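Local structure of NURA (Sulfolobus solfataricus, 2YGK) at residues D33-Y38 against E221-K226; G206-G211 against K231-N236; P215-L220 against K267-V272; K253-T258 against V275-E280. The protein acts as a manganese-dependent DNA nuclease that probably works with the HerA helicase to resect DNA ends in double-strand break repair. All coordinates share one frame; numbering follows the deposited sequence.

Interaction 1: residues D33-Y38 against E221-K226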
loop_
_atom_site.group_PDB
_atom_site.type_symbol
_atom_site.label_atom_id
_atom_site.label_comp_id
_atom_site.label_asym_id
_atom_site.label_seq_id
_atom_site.Cartn_x
_atom_site.Cartn_y
_atom_site.Cartn_z
ATOM N N ASP A 33 -19.990 3.247 -29.510
ATOM C CA ASP A 33 -21.118 2.455 -30.037
ATOM C C ASP A 33 -21.670 1.393 -29.056
ATOM O O ASP A 33 -22.869 1.389 -28.741
ATOM C CB ASP A 33 -20.772 1.796 -31.401
ATOM C CG ASP A 33 -19.260 1.558 -31.616
ATOM O OD1 ASP A 33 -18.443 1.795 -30.700
ATOM O OD2 ASP A 33 -18.884 1.143 -32.735
ATOM N N LYS A 34 -20.794 0.506 -28.580
ATOM C CA LYS A 34 -21.216 -0.647 -27.769
ATOM C C LYS A 34 -21.775 -0.271 -26.402
ATOM O O LYS A 34 -22.566 -1.014 -25.833
ATOM C CB LYS A 34 -20.074 -1.659 -27.627
ATOM C CG LYS A 34 -19.735 -2.308 -28.946
ATOM C CD LYS A 34 -18.566 -3.272 -28.872
ATOM C CE LYS A 34 -18.270 -3.840 -30.273
ATOM N NZ LYS A 34 -17.107 -4.775 -30.311
ATOM N N VAL A 35 -21.378 0.881 -25.878
ATOM C CA VAL A 35 -21.890 1.322 -24.589
ATOM C C VAL A 35 -23.392 1.347 -24.627
ATOM O O VAL A 35 -24.051 0.648 -23.869
ATOM C CB VAL A 35 -21.398 2.726 -24.212
ATOM C CG1 VAL A 35 -22.295 3.337 -23.165
ATOM C CG2 VAL A 35 -19.984 2.661 -23.712
ATOM N N ASN A 36 -23.929 2.142 -25.540
ATOM C CA ASN A 36 -25.375 2.357 -25.633
ATOM C C ASN A 36 -26.135 1.070 -25.998
ATOM O O ASN A 36 -27.264 0.881 -25.562
ATOM C CB ASN A 36 -25.662 3.505 -26.606
ATOM C CG ASN A 36 -24.935 4.798 -26.214
ATOM O OD1 ASN A 36 -24.869 5.162 -25.031
ATOM N ND2 ASN A 36 -24.378 5.485 -27.207
ATOM N N GLU A 37 -25.494 0.186 -26.763
ATOM C CA GLU A 37 -25.959 -1.184 -26.943
ATOM C C GLU A 37 -26.165 -1.832 -25.584
ATOM O O GLU A 37 -27.201 -2.410 -25.326
ATOM C CB GLU A 37 -24.932 -2.033 -27.712
ATOM C CG GLU A 37 -24.490 -1.512 -29.113
ATOM C CD GLU A 37 -25.383 -1.939 -30.246
ATOM O OE1 GLU A 37 -26.311 -2.747 -30.027
ATOM O OE2 GLU A 37 -25.146 -1.455 -31.368
ATOM N N TYR A 38 -25.162 -1.721 -24.714
ATOM C CA TYR A 38 -25.130 -2.438 -23.426
ATOM C C TYR A 38 -25.630 -1.658 -22.214
ATOM O O TYR A 38 -25.465 -2.139 -21.112
ATOM C CB TYR A 38 -23.702 -2.830 -23.077
ATOM C CG TYR A 38 -23.066 -3.983 -23.787
ATOM C CD1 TYR A 38 -23.681 -4.670 -24.826
ATOM C CD2 TYR A 38 -21.797 -4.370 -23.414
ATOM C CE1 TYR A 38 -23.016 -5.736 -25.453
ATOM C CE2 TYR A 38 -21.150 -5.401 -24.014
ATOM C CZ TYR A 38 -21.740 -6.083 -25.025
ATOM O OH TYR A 38 -21.000 -7.104 -25.574
ATOM N N GLU A 221 -19.305 5.477 -17.114
ATOM C CA GLU A 221 -19.365 6.808 -16.516
ATOM C C GLU A 221 -19.028 7.830 -17.559
ATOM O O GLU A 221 -19.518 8.949 -17.505
ATOM C CB GLU A 221 -18.415 6.914 -15.334
ATOM C CG GLU A 221 -18.884 6.135 -14.087
ATOM C CD GLU A 221 -17.858 6.122 -12.948
ATOM O OE1 GLU A 221 -16.833 6.843 -13.026
ATOM O OE2 GLU A 221 -18.093 5.384 -11.960
ATOM N N LEU A 222 -18.194 7.444 -18.518
ATOM C CA LEU A 222 -17.826 8.358 -19.574
ATOM C C LEU A 222 -18.948 8.524 -20.576
ATOM O O LEU A 222 -19.298 9.667 -20.911
ATOM C CB LEU A 222 -16.535 7.915 -20.281
ATOM C CG LEU A 222 -15.242 8.146 -19.505
ATOM C CD1 LEU A 222 -14.123 7.699 -20.359
ATOM C CD2 LEU A 222 -15.078 9.603 -19.117
ATOM N N PHE A 223 -19.539 7.406 -21.013
ATOM C CA PHE A 223 -20.432 7.405 -22.179
ATOM C C PHE A 223 -21.931 7.236 -21.935
ATOM O O PHE A 223 -22.685 7.110 -22.887
ATOM C CB PHE A 223 -19.937 6.373 -23.179
ATOM C CG PHE A 223 -18.568 6.679 -23.695
ATOM C CD1 PHE A 223 -18.367 7.790 -24.476
ATOM C CD2 PHE A 223 -17.472 5.894 -23.340
ATOM C CE1 PHE A 223 -17.102 8.107 -24.928
ATOM C CE2 PHE A 223 -16.207 6.196 -23.788
ATOM C CZ PHE A 223 -16.012 7.302 -24.589
ATOM N N THR A 224 -22.359 7.239 -20.673
ATOM C CA THR A 224 -23.777 7.312 -20.335
ATOM C C THR A 224 -23.945 8.357 -19.241
ATOM O O THR A 224 -23.010 8.594 -18.455
ATOM C CB THR A 224 -24.312 5.962 -19.841
ATOM O OG1 THR A 224 -23.914 5.720 -18.486
ATOM C CG2 THR A 224 -23.822 4.821 -20.712
ATOM N N GLU A 225 -25.115 8.981 -19.196
ATOM C CA GLU A 225 -25.427 9.980 -18.174
ATOM C C GLU A 225 -26.590 9.562 -17.313
ATOM O O GLU A 225 -26.579 9.826 -16.114
ATOM C CB GLU A 225 -25.738 11.353 -18.802
ATOM C CG GLU A 225 -25.698 12.585 -17.816
ATOM C CD GLU A 225 -27.093 13.103 -17.337
ATOM O OE1 GLU A 225 -27.953 13.422 -18.187
ATOM O OE2 GLU A 225 -27.321 13.224 -16.101
ATOM N N LYS A 226 -27.592 8.931 -17.926
ATOM C CA LYS A 226 -28.891 8.760 -17.289
ATOM C C LYS A 226 -28.932 7.557 -16.340
ATOM O O LYS A 226 -28.192 6.567 -16.492
ATOM C CB LYS A 226 -29.994 8.643 -18.334
ATOM C CG LYS A 226 -30.372 9.954 -19.030
ATOM C CD LYS A 226 -31.524 10.608 -18.303
ATOM C CE LYS A 226 -31.797 12.059 -18.729
ATOM N NZ LYS A 226 -33.210 12.503 -18.298
#
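V35 meets F223 and T224 through its two methyl branches. Both methyls of V35, CG1 and CG2, lie 3.8 Å from CB of F223. CG2 also reaches CD2 of the F223 ring at 4.1 Å, coming in obliquely, and the two side chains cross at about a right angle. CG1 of V35, set anti to the backbone N (chi1 160°), also meets the methyl CG2 of T224. That methyl pair is modelled closer than usual, so its exact spacing is doubtful. N36 stands at the margin, where its OD1 lies 3.6 Å from F223 O. Both are acceptors, so no bond can form between them as modelled. T224 is the first residue past the helical turns of 216-223. Its OG1 is hydrogen-bonded to L220 O and R262 NH1, which leaves the methyl for V35. The F223 ring stacks on W333 of the second subunit. The joint between helix 17-38 and the end of helix 216-223 is mainly apolar: it rests on methyl packing, with no hydrogen bond between the two segments.

Interaction 2: residues G206-G211 against K231-N236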
loop_
_atom_site.group_PDB
_atom_site.type_symbol
_atom_site.label_atom_id
_atom_site.label_comp_id
_atom_site.label_asym_id
_atom_site.label_seq_id
_atom_site.Cartn_x
_atom_site.Cartn_y
_atom_site.Cartn_z
ATOM N N GLY A 206 -13.278 -4.901 -13.550
ATOM C CA GLY A 206 -13.984 -5.768 -14.477
ATOM C C GLY A 206 -13.909 -5.278 -15.912
ATOM O O GLY A 206 -13.901 -4.081 -16.168
ATOM N N ARG A 207 -13.838 -6.234 -16.835
ATOM C CA ARG A 207 -13.795 -5.985 -18.278
ATOM C C ARG A 207 -14.691 -6.965 -19.019
ATOM O O ARG A 207 -14.681 -7.024 -20.255
ATOM C CB ARG A 207 -12.347 -6.077 -18.789
ATOM C CG ARG A 207 -11.521 -4.840 -18.425
ATOM C CD ARG A 207 -10.043 -5.039 -18.549
ATOM N NE ARG A 207 -9.300 -3.797 -18.287
ATOM C CZ ARG A 207 -8.989 -3.331 -17.080
ATOM N NH1 ARG A 207 -9.360 -3.982 -15.987
ATOM N NH2 ARG A 207 -8.309 -2.196 -16.969
ATOM N N ASP A 208 -15.488 -7.710 -18.257
ATOM C CA ASP A 208 -16.385 -8.701 -18.812
ATOM C C ASP A 208 -17.182 -8.113 -19.925
ATOM O O ASP A 208 -17.392 -8.775 -20.933
ATOM C CB ASP A 208 -17.350 -9.211 -17.746
ATOM C CG ASP A 208 -16.699 -10.213 -16.808
ATOM O OD1 ASP A 208 -16.265 -11.278 -17.310
ATOM O OD2 ASP A 208 -16.627 -9.934 -15.585
ATOM N N LEU A 209 -17.633 -6.871 -19.759
ATOM C CA LEU A 209 -18.528 -6.274 -20.753
ATOM C C LEU A 209 -17.804 -5.923 -22.030
ATOM O O LEU A 209 -18.053 -6.541 -23.064
ATOM C CB LEU A 209 -19.254 -5.036 -20.211
ATOM C CG LEU A 209 -20.477 -5.300 -19.344
ATOM C CD1 LEU A 209 -21.159 -3.974 -19.077
ATOM C CD2 LEU A 209 -21.419 -6.307 -20.014
ATOM N N PHE A 210 -16.904 -4.947 -21.942
ATOM C CA PHE A 210 -16.331 -4.308 -23.117
ATOM C C PHE A 210 -14.952 -4.803 -23.500
ATOM O O PHE A 210 -14.541 -4.611 -24.634
ATOM C CB PHE A 210 -16.263 -2.809 -22.901
ATOM C CG PHE A 210 -17.562 -2.201 -22.514
ATOM C CD1 PHE A 210 -18.602 -2.105 -23.432
ATOM C CD2 PHE A 210 -17.753 -1.704 -21.247
ATOM C CE1 PHE A 210 -19.813 -1.522 -23.081
ATOM C CE2 PHE A 210 -18.962 -1.130 -20.882
ATOM C CZ PHE A 210 -19.990 -1.031 -21.803
ATOM N N GLY A 211 -14.225 -5.410 -22.567
ATOM C CA GLY A 211 -12.921 -6.003 -22.872
ATOM C C GLY A 211 -11.899 -5.014 -23.415
ATOM O O GLY A 211 -11.279 -5.264 -24.452
ATOM N N LYS A 231 -26.203 -4.454 -19.204
ATOM C CA LYS A 231 -26.265 -5.872 -19.441
ATOM C C LYS A 231 -25.764 -6.624 -18.190
ATOM O O LYS A 231 -24.802 -6.210 -17.520
ATOM C CB LYS A 231 -25.430 -6.226 -20.656
ATOM C CG LYS A 231 -25.224 -7.711 -20.841
ATOM C CD LYS A 231 -24.893 -8.076 -22.297
ATOM C CE LYS A 231 -25.241 -9.547 -22.572
ATOM N NZ LYS A 231 -24.402 -10.206 -23.607
ATOM N N LEU A 232 -26.455 -7.721 -17.893
ATOM C CA LEU A 232 -26.174 -8.580 -16.765
ATOM C C LEU A 232 -25.102 -9.530 -17.173
ATOM O O LEU A 232 -25.099 -10.002 -18.277
ATOM C CB LEU A 232 -27.426 -9.356 -16.340
ATOM C CG LEU A 232 -28.419 -8.512 -15.518
ATOM C CD1 LEU A 232 -28.722 -7.135 -16.165
ATOM C CD2 LEU A 232 -29.747 -9.269 -15.290
ATOM N N ILE A 233 -24.178 -9.778 -16.265
ATOM C CA ILE A 233 -23.055 -10.637 -16.501
ATOM C C ILE A 233 -23.195 -11.745 -15.498
ATOM O O ILE A 233 -23.515 -11.481 -14.335
ATOM C CB ILE A 233 -21.733 -9.928 -16.203
ATOM C CG1 ILE A 233 -21.664 -8.567 -16.896
ATOM C CG2 ILE A 233 -20.567 -10.802 -16.590
ATOM C CD1 ILE A 233 -20.317 -7.868 -16.722
ATOM N N ILE A 234 -22.956 -12.974 -15.949
ATOM C CA ILE A 234 -23.066 -14.158 -15.118
ATOM C C ILE A 234 -21.667 -14.723 -14.988
ATOM O O ILE A 234 -21.025 -15.033 -15.978
ATOM C CB ILE A 234 -24.097 -15.148 -15.720
ATOM C CG1 ILE A 234 -25.483 -14.489 -15.717
ATOM C CG2 ILE A 234 -24.164 -16.445 -14.928
ATOM C CD1 ILE A 234 -26.472 -15.125 -16.622
ATOM N N LYS A 235 -21.192 -14.797 -13.751
ATOM C CA LYS A 235 -19.794 -15.094 -13.437
ATOM C C LYS A 235 -19.697 -16.320 -12.542
ATOM O O LYS A 235 -20.696 -16.752 -11.977
ATOM C CB LYS A 235 -19.183 -13.909 -12.690
ATOM C CG LYS A 235 -19.168 -12.612 -13.489
ATOM C CD LYS A 235 -18.332 -11.535 -12.816
ATOM C CE LYS A 235 -16.842 -11.849 -12.816
ATOM N NZ LYS A 235 -16.307 -12.035 -14.191
ATOM N N ASN A 236 -18.498 -16.873 -12.395
ATOM C CA ASN A 236 -18.308 -18.003 -11.488
ATOM C C ASN A 236 -17.079 -17.803 -10.607
ATOM O O ASN A 236 -16.428 -16.773 -10.679
ATOM C CB ASN A 236 -18.275 -19.338 -12.267
ATOM C CG ASN A 236 -16.993 -19.531 -13.099
ATOM O OD1 ASN A 236 -16.223 -18.592 -13.332
ATOM N ND2 ASN A 236 -16.778 -20.758 -13.559
#
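D208 and K235 form a salt bridge from opposite directions. NZ of K235 meets OD2 of D208 on its syn side, 19° out of the carboxylate plane. The modelled 2.5 Å between K235 NZ and D208 OD2 is short, so the exact length is doubtful. The lysine chain bends at its last two torsions (chi3 68°, chi4 58°), which swings NZ onto the carboxylate. A leucine in place of K235 would probably leave the D208 carboxylate without its charged mate and the loop less firmly tied to the strand. Beside the bridge, CD1 of I233 touches both CB of D208 and CG of L209, the latter at 3.7 Å. CD2 of L209 also lies 4.1 Å from CB of K231. Backbone donors in the loop are met too: L209 N bonds to D216 OD2, F210 N to D216 OD1, and G211 N to R207 O. The loop thus lies between the start of helix 216-223 and strand 228-236, whose I233 and K235 pair through the backbone with T258 and Y256 of strand 255-262.

Interaction 3: residues P215-L220 against K267-V272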
loop_
_atom_site.group_PDB
_atom_site.type_symbol
_atom_site.label_atom_id
_atom_site.label_comp_id
_atom_site.label_asym_id
_atom_site.label_seq_id
_atom_site.Cartn_x
_atom_site.Cartn_y
_atom_site.Cartn_z
ATOM N N PRO A 215 -11.421 -0.116 -17.212
ATOM C CA PRO A 215 -12.518 -0.929 -16.692
ATOM C C PRO A 215 -13.913 -0.474 -17.150
ATOM O O PRO A 215 -14.119 0.692 -17.520
ATOM C CB PRO A 215 -12.346 -0.816 -15.178
ATOM C CG PRO A 215 -11.522 0.376 -14.956
ATOM C CD PRO A 215 -10.669 0.560 -16.144
ATOM N N ASP A 216 -14.849 -1.424 -17.117
ATOM C CA ASP A 216 -16.222 -1.252 -17.629
ATOM C C ASP A 216 -16.942 -0.120 -16.948
ATOM O O ASP A 216 -17.686 0.648 -17.587
ATOM C CB ASP A 216 -17.042 -2.509 -17.397
ATOM C CG ASP A 216 -16.587 -3.683 -18.242
ATOM O OD1 ASP A 216 -16.066 -3.482 -19.360
ATOM O OD2 ASP A 216 -16.767 -4.827 -17.775
ATOM N N ILE A 217 -16.698 -0.033 -15.647
ATOM C CA ILE A 217 -17.343 0.934 -14.782
ATOM C C ILE A 217 -16.923 2.323 -15.201
ATOM O O ILE A 217 -17.738 3.238 -15.139
ATOM C CB ILE A 217 -17.037 0.663 -13.277
ATOM C CG1 ILE A 217 -18.019 1.429 -12.371
ATOM C CG2 ILE A 217 -15.589 0.999 -12.936
ATOM C CD1 ILE A 217 -17.830 1.176 -10.832
ATOM N N THR A 218 -15.680 2.478 -15.668
ATOM C CA THR A 218 -15.192 3.766 -16.166
ATOM C C THR A 218 -15.745 4.079 -17.560
ATOM O O THR A 218 -16.080 5.226 -17.879
ATOM C CB THR A 218 -13.655 3.775 -16.231
ATOM O OG1 THR A 218 -13.118 3.535 -14.921
ATOM C CG2 THR A 218 -13.147 5.087 -16.760
ATOM N N VAL A 219 -15.829 3.056 -18.397
ATOM C CA VAL A 219 -16.492 3.175 -19.692
ATOM C C VAL A 219 -17.934 3.691 -19.546
ATOM O O VAL A 219 -18.322 4.607 -20.243
ATOM C CB VAL A 219 -16.444 1.830 -20.481
ATOM C CG1 VAL A 219 -17.499 1.771 -21.498
ATOM C CG2 VAL A 219 -15.131 1.685 -21.173
ATOM N N LEU A 220 -18.711 3.146 -18.620
ATOM C CA LEU A 220 -20.109 3.605 -18.439
ATOM C C LEU A 220 -20.278 5.019 -17.882
ATOM O O LEU A 220 -21.293 5.677 -18.108
ATOM C CB LEU A 220 -20.875 2.654 -17.525
ATOM C CG LEU A 220 -21.024 1.229 -18.029
ATOM C CD1 LEU A 220 -21.357 0.325 -16.860
ATOM C CD2 LEU A 220 -22.073 1.165 -19.176
ATOM N N LYS A 267 -24.988 10.855 -11.855
ATOM C CA LYS A 267 -24.153 10.443 -10.722
ATOM C C LYS A 267 -23.296 9.228 -11.046
ATOM O O LYS A 267 -23.201 8.805 -12.196
ATOM C CB LYS A 267 -25.047 10.188 -9.521
ATOM C CG LYS A 267 -25.855 11.404 -9.154
ATOM C CD LYS A 267 -24.923 12.562 -8.803
ATOM C CE LYS A 267 -25.671 13.735 -8.212
ATOM N NZ LYS A 267 -26.609 14.310 -9.171
ATOM N N ARG A 268 -22.621 8.710 -10.035
ATOM C CA ARG A 268 -21.620 7.676 -10.200
ATOM C C ARG A 268 -22.300 6.405 -10.612
ATOM O O ARG A 268 -23.484 6.251 -10.380
ATOM C CB ARG A 268 -20.911 7.454 -8.870
ATOM C CG ARG A 268 -21.881 6.980 -7.770
ATOM C CD ARG A 268 -21.155 6.466 -6.580
ATOM N NE ARG A 268 -20.496 7.561 -5.891
ATOM C CZ ARG A 268 -19.181 7.679 -5.694
ATOM N NH1 ARG A 268 -18.327 6.765 -6.149
ATOM N NH2 ARG A 268 -18.720 8.740 -5.029
ATOM N N VAL A 269 -21.558 5.504 -11.235
ATOM C CA VAL A 269 -22.018 4.170 -11.497
ATOM C C VAL A 269 -21.394 3.290 -10.419
ATOM O O VAL A 269 -20.190 3.437 -10.088
ATOM C CB VAL A 269 -21.551 3.687 -12.878
ATOM C CG1 VAL A 269 -21.927 2.231 -13.098
ATOM C CG2 VAL A 269 -22.118 4.596 -14.026
ATOM N N ILE A 270 -22.197 2.362 -9.892
ATOM C CA ILE A 270 -21.710 1.355 -8.948
ATOM C C ILE A 270 -21.860 -0.054 -9.532
ATOM O O ILE A 270 -22.713 -0.283 -10.401
ATOM C CB ILE A 270 -22.472 1.427 -7.633
ATOM C CG1 ILE A 270 -23.947 1.096 -7.826
ATOM C CG2 ILE A 270 -22.350 2.803 -7.026
ATOM C CD1 ILE A 270 -24.805 1.177 -6.538
ATOM N N ARG A 271 -21.017 -0.982 -9.059
ATOM C CA ARG A 271 -21.113 -2.400 -9.397
ATOM C C ARG A 271 -21.924 -3.118 -8.331
ATOM O O ARG A 271 -21.707 -2.919 -7.133
ATOM C CB ARG A 271 -19.728 -3.020 -9.418
ATOM C CG ARG A 271 -19.705 -4.466 -9.922
ATOM C CD ARG A 271 -18.337 -5.122 -9.706
ATOM N NE ARG A 271 -18.386 -6.552 -10.038
ATOM C CZ ARG A 271 -17.562 -7.187 -10.874
ATOM N NH1 ARG A 271 -16.554 -6.555 -11.507
ATOM N NH2 ARG A 271 -17.754 -8.481 -11.099
ATOM N N VAL A 272 -22.850 -3.975 -8.750
ATOM C CA VAL A 272 -23.584 -4.800 -7.793
ATOM C C VAL A 272 -23.369 -6.256 -8.140
ATOM O O VAL A 272 -23.594 -6.640 -9.280
ATOM C CB VAL A 272 -25.081 -4.530 -7.841
ATOM C CG1 VAL A 272 -25.757 -5.402 -6.856
ATOM C CG2 VAL A 272 -25.414 -3.055 -7.569
#
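I217 carries CG1 anti to its backbone nitrogen (chi1 -164°), and a trans second torsion (chi2 178°) then extends CD1 toward the backbone of V269. V269 likewise holds CG1 trans to its own N (chi1 175°), with CG2 opposite the carbonyl carbon. The two chains slide past each other in opposite directions. CG1 of I217 lies 4.1 Å from CG1 of V269, while CD1 of I217 rests 3.4 Å from V269 O. CD1 also lies near the backbone N of R271, at 4.2 Å, so the CD1 end packs on peptide atoms, while CG1 behind it meets the V269 methyl. One helical turn later, CB of L220 meets CG2 of V269 at 4.2 Å. V269 is thus touched by two residues three apart on the helix, one at each methyl. No hydrogen bond crosses the contact. The polar end of R271 is held by D273 and S204. I217 and L220 also touch Y260 of strand 255-262. I270, whose CB points away from the helix, has its side chain about 13 Å from the manganese held by D58 and D133, so it lies outside the metal's first shell. This is a buried helix-on-sheet contact. Helix 216-223 packs against the entry to strand 270-275 in the mixed central sheet, consistent with the RNase H-like core of the NurA family.

Interaction 4: residues K253-T258 against V275-E280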
loop_
_atom_site.group_PDB
_atom_site.type_symbol
_atom_site.label_atom_id
_atom_site.label_comp_id
_atom_site.label_asym_id
_atom_site.label_seq_id
_atom_site.Cartn_x
_atom_site.Cartn_y
_atom_site.Cartn_z
ATOM N N LYS A 253 -19.155 -23.995 -6.773
ATOM C CA LYS A 253 -20.153 -23.822 -7.867
ATOM C C LYS A 253 -21.157 -22.728 -7.532
ATOM O O LYS A 253 -22.361 -22.890 -7.801
ATOM C CB LYS A 253 -20.922 -25.114 -8.265
ATOM C CG LYS A 253 -21.236 -26.034 -7.128
ATOM C CD LYS A 253 -22.006 -27.329 -7.473
ATOM C CE LYS A 253 -21.674 -28.540 -6.548
ATOM N NZ LYS A 253 -21.910 -29.824 -7.203
HETATM N N MSE A 254 -20.691 -21.621 -6.949
HETATM C CA MSE A 254 -21.557 -20.470 -6.861
HETATM C C MSE A 254 -21.362 -19.710 -8.143
HETATM O O MSE A 254 -20.238 -19.396 -8.528
HETATM C CB MSE A 254 -21.322 -19.597 -5.619
HETATM C CG MSE A 254 -22.097 -20.089 -4.375
HETATM SE SE MSE A 254 -23.897 -20.932 -4.698
HETATM C CE MSE A 254 -24.219 -21.619 -2.909
ATOM N N GLU A 255 -22.475 -19.505 -8.834
ATOM C CA GLU A 255 -22.540 -18.605 -9.956
ATOM C C GLU A 255 -23.274 -17.371 -9.458
ATOM O O GLU A 255 -24.327 -17.474 -8.815
ATOM C CB GLU A 255 -23.284 -19.240 -11.140
ATOM C CG GLU A 255 -22.409 -20.175 -11.983
ATOM C CD GLU A 255 -22.992 -20.449 -13.375
ATOM O OE1 GLU A 255 -24.188 -20.840 -13.494
ATOM O OE2 GLU A 255 -22.235 -20.271 -14.354
ATOM N N TYR A 256 -22.712 -16.205 -9.750
ATOM C CA TYR A 256 -23.341 -14.966 -9.365
ATOM C C TYR A 256 -23.540 -14.052 -10.548
ATOM O O TYR A 256 -23.025 -14.297 -11.634
ATOM C CB TYR A 256 -22.568 -14.281 -8.239
ATOM C CG TYR A 256 -21.191 -13.789 -8.569
ATOM C CD1 TYR A 256 -20.121 -14.662 -8.665
ATOM C CD2 TYR A 256 -20.946 -12.438 -8.716
ATOM C CE1 TYR A 256 -18.827 -14.198 -8.947
ATOM C CE2 TYR A 256 -19.688 -11.955 -8.992
ATOM C CZ TYR A 256 -18.623 -12.833 -9.110
ATOM O OH TYR A 256 -17.368 -12.333 -9.373
ATOM N N THR A 257 -24.332 -13.010 -10.326
ATOM C CA THR A 257 -24.622 -12.038 -11.352
ATOM C C THR A 257 -24.013 -10.690 -10.979
ATOM O O THR A 257 -24.105 -10.262 -9.829
ATOM C CB THR A 257 -26.123 -11.869 -11.540
ATOM O OG1 THR A 257 -26.704 -13.132 -11.853
ATOM C CG2 THR A 257 -26.408 -10.927 -12.677
ATOM N N THR A 258 -23.398 -10.039 -11.968
ATOM C CA THR A 258 -22.963 -8.681 -11.822
ATOM C C THR A 258 -23.783 -7.804 -12.763
ATOM O O THR A 258 -24.115 -8.202 -13.873
ATOM C CB THR A 258 -21.449 -8.555 -12.098
ATOM O OG1 THR A 258 -20.720 -9.419 -11.201
ATOM C CG2 THR A 258 -20.975 -7.134 -11.870
ATOM N N VAL A 275 -25.591 -13.021 -5.527
ATOM C CA VAL A 275 -25.529 -14.471 -5.762
ATOM C C VAL A 275 -26.909 -15.057 -6.097
ATOM O O VAL A 275 -27.847 -15.032 -5.280
ATOM C CB VAL A 275 -25.013 -15.247 -4.542
ATOM C CG1 VAL A 275 -25.241 -16.727 -4.746
ATOM C CG2 VAL A 275 -23.543 -14.932 -4.271
ATOM N N GLY A 276 -26.995 -15.630 -7.286
ATOM C CA GLY A 276 -28.238 -16.164 -7.804
ATOM C C GLY A 276 -28.428 -15.713 -9.234
ATOM O O GLY A 276 -27.587 -14.980 -9.782
ATOM N N ARG A 277 -29.517 -16.173 -9.846
ATOM C CA ARG A 277 -29.960 -15.609 -11.124
ATOM C C ARG A 277 -30.933 -14.477 -10.862
ATOM O O ARG A 277 -31.741 -14.509 -9.929
ATOM C CB ARG A 277 -30.575 -16.653 -12.069
ATOM C CG ARG A 277 -29.708 -16.952 -13.308
ATOM C CD ARG A 277 -30.178 -18.218 -14.030
ATOM N NE ARG A 277 -29.049 -19.039 -14.478
ATOM C CZ ARG A 277 -29.059 -20.371 -14.571
ATOM N NH1 ARG A 277 -30.137 -21.082 -14.242
ATOM N NH2 ARG A 277 -27.973 -21.004 -14.997
ATOM N N VAL A 278 -30.834 -13.486 -11.727
ATOM C CA VAL A 278 -31.497 -12.226 -11.545
ATOM C C VAL A 278 -31.898 -11.765 -12.924
ATOM O O VAL A 278 -31.213 -12.060 -13.880
ATOM C CB VAL A 278 -30.518 -11.258 -10.874
ATOM C CG1 VAL A 278 -30.738 -9.848 -11.323
ATOM C CG2 VAL A 278 -30.613 -11.402 -9.365
ATOM N N ASP A 279 -33.015 -11.070 -13.043
ATOM C CA ASP A 279 -33.485 -10.630 -14.369
ATOM C C ASP A 279 -33.717 -9.107 -14.415
ATOM O O ASP A 279 -33.429 -8.403 -13.444
ATOM C CB ASP A 279 -34.729 -11.410 -14.753
ATOM C CG ASP A 279 -35.888 -11.124 -13.845
ATOM O OD1 ASP A 279 -35.890 -10.069 -13.174
ATOM O OD2 ASP A 279 -36.813 -11.959 -13.806
ATOM N N GLU A 280 -34.176 -8.583 -15.543
ATOM C CA GLU A 280 -34.428 -7.153 -15.615
ATOM C C GLU A 280 -35.357 -6.721 -14.485
ATOM O O GLU A 280 -35.076 -5.770 -13.790
ATOM C CB GLU A 280 -35.045 -6.738 -16.948
ATOM C CG GLU A 280 -34.057 -6.652 -18.079
ATOM C CD GLU A 280 -34.455 -5.660 -19.177
ATOM O OE1 GLU A 280 -35.578 -5.110 -19.149
ATOM O OE2 GLU A 280 -33.603 -5.420 -20.059
#
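A strand and the loop leaving its sheet neighbour meet here, where Y256 and T257 touch V275 and G276. OG1 of T257 donates a hydrogen bond to G276 O, 2.9 Å long. The donor lies in the carbonyl plane, with a C=O...OG1 angle of 153°. OG1 is placed there anti to the carbonyl carbon of its own residue (chi1 -57°). A valine at T257 would probably leave G276 O without this donor and the loop freer to shift. CB of Y256 packs 4.1 Å from CG2 of V275. The selenium of M254, a selenomethionine, lies 4.4 Å from CG1 of V275. At the exposed margin, E255 and R277 run side by side the same way. OE1 of E255 stays 4.1 Å from NH2 of R277, well out of the guanidinium plane, so any attraction is probably only a weak one between charges, with no N-H directed at the oxygen. V275 and M254 also pack on I190 of helix 171-193, Y256 touches helix 136-140, and D279 caps the start of helix 280-291.

How the interactions relate
Interaction 3 is the buried one, interactions 1 and 4 are partly buried, and interaction 2 lies at the surface. Chemistry follows place: interactions 1 and 3 join their segments mainly by apolar packing, with no hydrogen bond between them, while interaction 2 adds a salt bridge and interaction 4 a single hydrogen bond. Interactions 1 and 3 share helix 216-223, on which V35 also packs against V219, and both reach the second subunit. D216 ties the loop of interaction 2 to the helix start in interaction 3. Strand 255-262, between strands 228-236 and 270-275, connects interactions 2, 3 and 4 in one sheet. Interactions 1 and 4 do not touch, their nearest atoms being about 9 Å apart.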